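Probable chitinase (Chromobacterium violaceum, PDB 5JH8) probably binds chitin and hydrolyses its glycosidic bonds. Local coordinates at residues 171-176 with 205-210; 13-18 with 53-58. One frame throughout, in Å; residues are numbered along the deposited sequence.

Contact 1 of 2, residues 171-176 with 205-210. With HIS (histidine), chain F; EDO (1,2-ethanediol), chain C.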
ATOM      1  N   ASP A 171      -2.691   7.920  13.058  1.00  8.27           N
ATOM      2  CA  ASP A 171      -2.127   9.127  12.471  1.00  8.39           C
ATOM      3  C   ASP A 171      -2.408   9.198  10.979  1.00  7.73           C
ATOM      4  O   ASP A 171      -2.671  10.292  10.443  1.00  8.30           O
ATOM      5  CB  ASP A 171      -0.628   9.207  12.743  1.00  8.78           C
ATOM      6  CG  ASP A 171      -0.341   9.315  14.193  1.00 10.15           C
ATOM      7  OD1 ASP A 171      -0.356  10.452  14.686  1.00 12.26           O
ATOM      8  OD2 ASP A 171      -0.178   8.266  14.846  1.00  9.21           O
ATOM      9  N   TYR A 172      -2.371   8.051  10.291  1.00  7.28           N
ATOM     10  CA  TYR A 172      -2.674   7.991   8.874  1.00  6.70           C
ATOM     11  C   TYR A 172      -3.372   6.682   8.563  1.00  6.86           C
ATOM     12  O   TYR A 172      -3.060   5.640   9.152  1.00  7.03           O
ATOM     13  CB  TYR A 172      -1.415   8.011   8.015  1.00  8.11           C
ATOM     14  CG  TYR A 172      -0.580   9.251   8.136  1.00  8.38           C
ATOM     15  CD1 TYR A 172      -0.842  10.367   7.340  1.00  9.44           C
ATOM     16  CD2 TYR A 172       0.489   9.322   9.039  1.00  8.95           C
ATOM     17  CE1 TYR A 172      -0.072  11.505   7.422  1.00 10.82           C
ATOM     18  CE2 TYR A 172       1.255  10.449   9.133  1.00 10.42           C
ATOM     19  CZ  TYR A 172       0.976  11.542   8.314  1.00 11.00           C
ATOM     20  OH  TYR A 172       1.768  12.671   8.414  1.00 13.02           O
ATOM     21  N   LEU A 173      -4.292   6.736   7.600  1.00  7.43           N
ATOM     22  CA  LEU A 173      -4.729   5.550   6.873  1.00  6.84           C
ATOM     23  C   LEU A 173      -4.005   5.539   5.545  1.00  6.36           C
ATOM     24  O   LEU A 173      -4.036   6.530   4.797  1.00  7.69           O
ATOM     25  CB  LEU A 173      -6.238   5.514   6.619  1.00  7.72           C
ATOM     26  CG  LEU A 173      -7.109   5.655   7.863  1.00  8.38           C
ATOM     27  CD1 LEU A 173      -8.561   5.443   7.514  1.00  9.23           C
ATOM     28  CD2 LEU A 173      -6.692   4.677   8.967  1.00  8.60           C
ATOM     29  N   GLN A 174      -3.348   4.412   5.253  1.00  6.36           N
ATOM     30  CA  GLN A 174      -2.684   4.194   3.969  1.00  6.41           C
ATOM     31  C   GLN A 174      -3.732   3.506   3.098  1.00  6.39           C
ATOM     32  O   GLN A 174      -3.985   2.306   3.252  1.00  7.09           O
ATOM     33  CB  GLN A 174      -1.399   3.385   4.157  1.00  6.64           C
ATOM     34  CG  GLN A 174      -0.565   3.255   2.903  1.00  6.61           C
ATOM     35  CD  GLN A 174      -0.779   1.969   2.123  1.00  6.39           C
ATOM     36  OE1 GLN A 174      -0.995   0.897   2.676  1.00  7.39           O
ATOM     37  NE2 GLN A 174      -0.654   2.080   0.811  1.00  6.99           N
ATOM     38  N   ILE A 175      -4.369   4.269   2.218  0.61  7.15           N
ATOM     39  CA  ILE A 175      -5.443   3.733   1.394  0.61  8.36           C
ATOM     40  C   ILE A 175      -4.827   3.030   0.197  0.61  7.52           C
ATOM     41  O   ILE A 175      -4.201   3.675  -0.657  0.61  7.90           O
ATOM     42  CB  ILE A 175      -6.411   4.833   0.950  0.61  9.49           C
ATOM     43  CG1 ILE A 175      -7.130   5.404   2.172  0.61 11.01           C
ATOM     44  CG2 ILE A 175      -7.399   4.266  -0.089  0.61 10.18           C
ATOM     45  CD1 ILE A 175      -8.205   6.392   1.840  0.61 12.94           C
HETATM   46  N   MSE A 176      -5.016   1.719   0.124  0.61  7.38           N
HETATM   47  CA  MSE A 176      -4.364   0.898  -0.890  0.61  8.03           C
HETATM   48  C   MSE A 176      -5.133   1.020  -2.203  0.61  7.24           C
HETATM   49  O   MSE A 176      -5.812   0.065  -2.653  0.61  7.50           O
HETATM   50  CB  MSE A 176      -4.292  -0.553  -0.420  0.61  9.49           C
HETATM   51  CG  MSE A 176      -3.451  -0.693   0.820  0.61 11.73           C
HETATM   52 SE   MSE A 176      -3.546  -2.460   1.632  0.61 14.71          SE
HETATM   53  CE  MSE A 176      -3.366  -3.521   0.020  0.61 16.43           C
ATOM     54  N   GLU A 205     -14.644  12.108   3.596  1.00  9.38           N
ATOM     55  CA  GLU A 205     -15.867  12.409   4.315  1.00 10.54           C
ATOM     56  C   GLU A 205     -15.821  11.844   5.729  1.00 10.34           C
ATOM     57  O   GLU A 205     -16.419  12.412   6.653  1.00 11.39           O
ATOM     58  CB  GLU A 205     -17.059  11.820   3.561  1.00 12.33           C
ATOM     59  CG  GLU A 205     -18.391  12.077   4.242  1.00 15.67           C
ATOM     60  CD  GLU A 205     -19.568  11.591   3.412  1.00 19.88           C
ATOM     61  OE1 GLU A 205     -19.557  11.792   2.184  1.00 21.46           O
ATOM     62  OE2 GLU A 205     -20.517  11.006   3.980  1.00 22.19           O
ATOM     63  N   ARG A 206     -15.109  10.730   5.914  1.00  9.68           N
ATOM     64  CA  ARG A 206     -15.118   9.965   7.147  1.00  9.74           C
ATOM     65  C   ARG A 206     -13.897  10.186   8.017  1.00  9.51           C
ATOM     66  O   ARG A 206     -13.953   9.888   9.222  1.00 10.22           O
ATOM     67  CB  ARG A 206     -15.253   8.476   6.806  1.00 10.62           C
ATOM     68  CG  ARG A 206     -16.672   8.134   6.362  1.00 11.48           C
ATOM     69  CD  ARG A 206     -16.779   6.872   5.529  1.00 12.14           C
ATOM     70  NE  ARG A 206     -18.157   6.662   5.092  1.00 12.53           N
ATOM     71  CZ  ARG A 206     -18.731   7.289   4.071  1.00 12.86           C
ATOM     72  NH1 ARG A 206     -18.059   8.171   3.350  1.00 12.53           N
ATOM     73  NH2 ARG A 206     -19.996   7.017   3.770  1.00 14.58           N
ATOM     74  N   VAL A 207     -12.829  10.729   7.444  1.00  9.72           N
ATOM     75  CA  VAL A 207     -11.519  10.854   8.067  1.00  9.46           C
ATOM     76  C   VAL A 207     -10.962  12.213   7.679  1.00  9.01           C
ATOM     77  O   VAL A 207     -11.069  12.594   6.513  1.00  9.17           O
ATOM     78  CB  VAL A 207     -10.566   9.757   7.573  1.00 10.25           C
ATOM     79  CG1 VAL A 207      -9.228   9.883   8.268  1.00  9.75           C
ATOM     80  CG2 VAL A 207     -11.173   8.404   7.813  1.00 11.12           C
ATOM     81  N   PRO A 208     -10.342  12.969   8.585  1.00  9.55           N
ATOM     82  CA  PRO A 208      -9.711  14.217   8.157  1.00  9.05           C
ATOM     83  C   PRO A 208      -8.735  13.932   7.027  1.00  9.12           C
ATOM     84  O   PRO A 208      -7.915  13.017   7.109  1.00  9.11           O
ATOM     85  CB  PRO A 208      -8.992  14.698   9.419  1.00 10.33           C
ATOM     86  CG  PRO A 208      -9.746  14.074  10.538  1.00 10.92           C
ATOM     87  CD  PRO A 208     -10.154  12.729  10.024  1.00 10.19           C
ATOM     88  N   ALA A 209      -8.806  14.747   5.977  1.00  9.09           N
ATOM     89  CA  ALA A 209      -8.018  14.449   4.790  1.00  8.27           C
ATOM     90  C   ALA A 209      -6.526  14.400   5.096  1.00  8.40           C
ATOM     91  O   ALA A 209      -5.800  13.615   4.480  1.00  8.24           O
ATOM     92  CB  ALA A 209      -8.303  15.463   3.690  1.00  8.81           C
ATOM     93  N   ALA A 210      -6.055  15.208   6.053  1.00  8.86           N
ATOM     94  CA  ALA A 210      -4.634  15.225   6.383  1.00  9.16           C
ATOM     95  C   ALA A 210      -4.158  13.909   6.970  1.00  8.60           C
ATOM     96  O   ALA A 210      -2.949  13.680   7.042  1.00  9.07           O
ATOM     97  CB  ALA A 210      -4.341  16.361   7.357  1.00 10.31           C
TER
HETATM   98  N   HIS F 505       0.068  -6.606  -1.429  1.00 14.22           N
HETATM   99  CA  HIS F 505       1.097  -6.619  -0.394  1.00 14.79           C
HETATM  100  C   HIS F 505       1.492  -8.054  -0.075  1.00 17.26           C
HETATM  101  O   HIS F 505       0.735  -9.004  -0.310  1.00 18.47           O
HETATM  102  CB  HIS F 505       0.606  -5.894   0.863  1.00 13.58           C
HETATM  103  CG  HIS F 505       0.479  -4.410   0.696  1.00 12.04           C
HETATM  104  ND1 HIS F 505       0.400  -3.546   1.767  1.00 12.71           N
HETATM  105  CD2 HIS F 505       0.398  -3.638  -0.415  1.00 11.78           C
HETATM  106  CE1 HIS F 505       0.301  -2.306   1.325  1.00 13.16           C
HETATM  107  NE2 HIS F 505       0.274  -2.335   0.004  1.00 11.83           N
HETATM  108  OXT HIS F 505       2.595  -8.288   0.421  1.00 19.47           O
HETATM  109  C1  EDO C 502     -20.742   4.143   7.120  1.00 29.61           C
HETATM  110  O1  EDO C 502     -20.224   4.793   5.953  1.00 29.00           O
HETATM  111  C2  EDO C 502     -20.028   4.657   8.363  1.00 30.13           C
HETATM  112  O2  EDO C 502     -18.919   5.474   7.977  1.00 30.36           O

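Contact 2 of 2, residues 13-18 with 53-58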
ATOM      1  N   GLY A  13      16.165  -5.693  -5.860  1.00 11.30           N
ATOM      2  CA  GLY A  13      16.468  -4.298  -6.092  1.00 10.46           C
ATOM      3  C   GLY A  13      15.931  -3.361  -5.038  1.00  8.53           C
ATOM      4  O   GLY A  13      16.062  -2.139  -5.182  1.00  7.82           O
ATOM      5  N   ASN A  14      15.373  -3.891  -3.950  1.00  8.21           N
ATOM      6  CA  ASN A  14      14.773  -3.050  -2.929  1.00  7.45           C
ATOM      7  C   ASN A  14      15.778  -2.087  -2.310  1.00  6.82           C
ATOM      8  O   ASN A  14      15.492  -0.887  -2.187  1.00  6.74           O
ATOM      9  CB  ASN A  14      14.039  -3.904  -1.882  1.00  8.19           C
ATOM     10  CG  ASN A  14      14.908  -4.972  -1.192  1.00  8.91           C
ATOM     11  OD1 ASN A  14      16.059  -5.220  -1.530  1.00  9.24           O
ATOM     12  ND2 ASN A  14      14.289  -5.648  -0.229  1.00 10.09           N
ATOM     13  N   TYR A  15      16.939  -2.595  -1.888  1.00  7.03           N
ATOM     14  CA  TYR A  15      17.914  -1.767  -1.188  1.00  7.34           C
ATOM     15  C   TYR A  15      18.548  -0.750  -2.131  1.00  7.20           C
ATOM     16  O   TYR A  15      18.786   0.411  -1.757  1.00  6.91           O
ATOM     17  CB  TYR A  15      18.973  -2.659  -0.501  1.00  8.16           C
ATOM     18  CG  TYR A  15      19.877  -1.862   0.409  1.00  8.29           C
ATOM     19  CD1 TYR A  15      19.500  -1.572   1.703  1.00  8.92           C
ATOM     20  CD2 TYR A  15      21.081  -1.353  -0.046  1.00  9.09           C
ATOM     21  CE1 TYR A  15      20.291  -0.777   2.513  1.00  9.70           C
ATOM     22  CE2 TYR A  15      21.875  -0.560   0.756  1.00  9.16           C
ATOM     23  CZ  TYR A  15      21.466  -0.272   2.033  1.00  9.49           C
ATOM     24  OH  TYR A  15      22.211   0.535   2.859  1.00 11.34           O
ATOM     25  N   ALA A  16      18.829  -1.168  -3.361  1.00  7.32           N
ATOM     26  CA  ALA A  16      19.344  -0.240  -4.351  1.00  7.95           C
ATOM     27  C   ALA A  16      18.377   0.920  -4.558  1.00  6.76           C
ATOM     28  O   ALA A  16      18.804   2.071  -4.678  1.00  7.24           O
ATOM     29  CB  ALA A  16      19.583  -0.968  -5.668  1.00  9.41           C
ATOM     30  N   ALA A  17      17.072   0.634  -4.604  1.00  6.65           N
ATOM     31  CA  ALA A  17      16.073   1.682  -4.781  1.00  6.71           C
ATOM     32  C   ALA A  17      15.915   2.534  -3.522  1.00  6.35           C
ATOM     33  O   ALA A  17      15.758   3.756  -3.623  1.00  6.34           O
ATOM     34  CB  ALA A  17      14.738   1.062  -5.175  1.00  6.34           C
ATOM     35  N   LEU A  18      15.934   1.914  -2.344  1.00  6.30           N
ATOM     36  CA  LEU A  18      15.863   2.649  -1.081  1.00  6.25           C
ATOM     37  C   LEU A  18      16.935   3.729  -1.052  1.00  6.53           C
ATOM     38  O   LEU A  18      16.687   4.885  -0.704  1.00  7.18           O
ATOM     39  CB  LEU A  18      16.084   1.671   0.091  1.00  6.25           C
ATOM     40  CG  LEU A  18      15.961   2.275   1.481  1.00  6.78           C
ATOM     41  CD1 LEU A  18      14.512   2.468   1.880  1.00  7.22           C
ATOM     42  CD2 LEU A  18      16.668   1.378   2.486  1.00  8.01           C
ATOM     43  N   ILE A  53      17.282  -0.128   7.995  1.00  7.18           N
ATOM     44  CA  ILE A  53      16.902   0.689   9.132  1.00  7.26           C
ATOM     45  C   ILE A  53      18.029   1.662   9.475  1.00  7.08           C
ATOM     46  O   ILE A  53      17.801   2.859   9.689  1.00  7.25           O
ATOM     47  CB  ILE A  53      16.499  -0.201  10.323  1.00  9.22           C
ATOM     48  CG1 ILE A  53      15.231  -1.008  10.005  1.00  9.20           C
ATOM     49  CG2 ILE A  53      16.317   0.628  11.587  1.00 12.14           C
ATOM     50  CD1 ILE A  53      14.947  -2.122  10.981  1.00 10.31           C
ATOM     51  N   SER A  54      19.268   1.167   9.500  0.70  7.31           N
ATOM     52  CA  SER A  54      20.410   2.016   9.800  0.70  8.00           C
ATOM     53  C   SER A  54      20.567   3.139   8.787  0.70  7.06           C
ATOM     54  O   SER A  54      20.893   4.275   9.153  0.70  7.02           O
ATOM     55  CB  SER A  54      21.653   1.134   9.832  0.70  9.65           C
ATOM     56  OG  SER A  54      22.804   1.910   9.914  0.70 10.91           O
ATOM     57  N   PHE A  55      20.380   2.827   7.509  1.00  6.83           N
ATOM     58  CA  PHE A  55      20.461   3.847   6.477  1.00  6.57           C
ATOM     59  C   PHE A  55      19.459   4.963   6.733  1.00  6.79           C
ATOM     60  O   PHE A  55      19.788   6.154   6.649  1.00  6.88           O
ATOM     61  CB  PHE A  55      20.225   3.190   5.108  1.00  7.09           C
ATOM     62  CG  PHE A  55      20.110   4.182   3.995  1.00  6.71           C
ATOM     63  CD1 PHE A  55      21.238   4.819   3.488  1.00  7.98           C
ATOM     64  CD2 PHE A  55      18.877   4.511   3.466  1.00  6.84           C
ATOM     65  CE1 PHE A  55      21.132   5.771   2.481  1.00  8.41           C
ATOM     66  CE2 PHE A  55      18.769   5.438   2.442  1.00  8.66           C
ATOM     67  CZ  PHE A  55      19.900   6.075   1.955  1.00  8.63           C
ATOM     68  N   LEU A  56      18.215   4.584   7.010  1.00  6.29           N
ATOM     69  CA  LEU A  56      17.156   5.562   7.218  1.00  6.42           C
ATOM     70  C   LEU A  56      17.396   6.396   8.468  1.00  6.48           C
ATOM     71  O   LEU A  56      17.168   7.608   8.451  1.00  6.97           O
ATOM     72  CB  LEU A  56      15.798   4.866   7.235  1.00  6.36           C
ATOM     73  CG  LEU A  56      15.436   4.186   5.914  1.00  6.60           C
ATOM     74  CD1 LEU A  56      14.233   3.281   6.099  1.00  7.45           C
ATOM     75  CD2 LEU A  56      15.183   5.204   4.791  1.00  7.53           C
ATOM     76  N   LEU A  57      17.866   5.777   9.550  1.00  6.93           N
ATOM     77  CA  LEU A  57      18.207   6.541  10.739  1.00  7.76           C
ATOM     78  C   LEU A  57      19.258   7.588  10.412  1.00  7.81           C
ATOM     79  O   LEU A  57      19.162   8.739  10.850  1.00  9.05           O
ATOM     80  CB  LEU A  57      18.702   5.595  11.832  1.00  8.52           C
ATOM     81  CG  LEU A  57      17.620   4.749  12.510  1.00  8.80           C
ATOM     82  CD1 LEU A  57      18.222   3.613  13.318  1.00 10.80           C
ATOM     83  CD2 LEU A  57      16.685   5.593  13.371  1.00  9.92           C
ATOM     84  N   GLY A  58      20.285   7.202   9.645  1.00  8.04           N
ATOM     85  CA  GLY A  58      21.337   8.152   9.311  1.00  9.45           C
ATOM     86  C   GLY A  58      20.864   9.298   8.437  1.00  9.49           C
ATOM     87  O   GLY A  58      21.433  10.389   8.474  1.00 11.67           O
TER

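Contact 1 of 2, residues 171-176 with 205-210
In the beta-alpha-beta unit of a TIM barrel, formed by strand 172-176, helix 193-206 and strand 212-222, Leu-173 and Val-207 join the first strand to the turn after the helix. CD1 of Leu-173 lies 4.0 Å from CG2 of Val-207, an apolar touch between two buried side chains that cross at a slant. Leu-173 has CG beside its backbone N (chi1 -55°), and an extended chi2 carries CD1 on to the valine. Both residues also pack on Ile-212 of strand 212-222, while Leu-173 also packs on Leu-163 and Leu-166 of helix 163-169, so the pair belongs to the layer between barrel and helices. A second touch, more exposed, lies near the start of the strand: CE1 of Tyr-172 comes within 3.6 Å of the carbonyl O of Ala-210. No hydrogen bond crosses the contact, and its buried surface of 124 Å² is small.

Further along the strand, Gln-174 belongs to the pocket that holds a bound histidine. Its OE1 lies 3.7 Å from CE1 of that ligand, and its amide is fixed by Ser-144 at OE1 and by Ser-295 and Tyr-178 at NE2. The hydroxyl of Tyr-178 is also bonded to the ligand. At the helix end, Arg-206 grips a 1,2-ethanediol, probably from the crystallisation liquor and also held by Glu-153. O1 of the diol lies in the guanidinium plane, 2.9 Å from NE (N-H...O 157°) and 3.1 Å from NH2 of Arg-206 (141°).

Contact 2 of 2, residues 13-18 with 53-58
The rings of Tyr-15 and Phe-55 do not stack: the phenol meets the phenylalanine by its hydroxyl, with Tyr-15 OH 4.0 Å from Phe-55 CB. The ortho carbon CD2 of the Phe-55 ring lies 4.0 Å from Leu-18 CD2, and the adjacent meta carbon CE2 lies 3.8 Å from the backbone O of Leu-18. Phe-55 extends towards helix 14-20 with CG anti to its backbone N (chi1 172°), and its side chain and that of Leu-18 pass alongside each other in opposite senses. The other branch of Leu-18 is used separately: its CD1 meets Leu-56 CD2 at 4.1 Å.

These side chains bridge helices 14-20 and 50-58, whose short segments run parallel within 3° at an axis separation of 11.6 Å, as neighbouring outer helices of a TIM barrel do. Leu-18 and Leu-56 also both touch Val-28 of strand 27-35, which places their contact against the barrel wall.

No hydrogen bond or salt bridge joins the segments. With 188 Å² buried, mostly by Leu-18 and Phe-55, the contact rests on dispersion and the exclusion of water, so the helix spacing here probably depends on the shape of the packed side chains rather than on directed bonds.

From the N terminus, strand 3-8 leads into helix 14-20, and contact 2 forms when helix 50-58 returns beside it; the 34 intervening residues include strand 27-35 and strand 41-43. The chain then runs through the strands 63-68, 107-111 and 142-146 before strand 172-176 begins contact 1, which closes a 28-residue loop containing most of helix 193-206 and no strand. The two loops follow in series, neither enclosing nor crossing the other. The centres of contact 1 and contact 2 are about 26 Å apart and the nearest atoms of contact 1 and contact 2 about 15 Å, so they do not touch. Contact 2 ties helix to helix, whereas contact 1 ties a barrel strand to a helix exit.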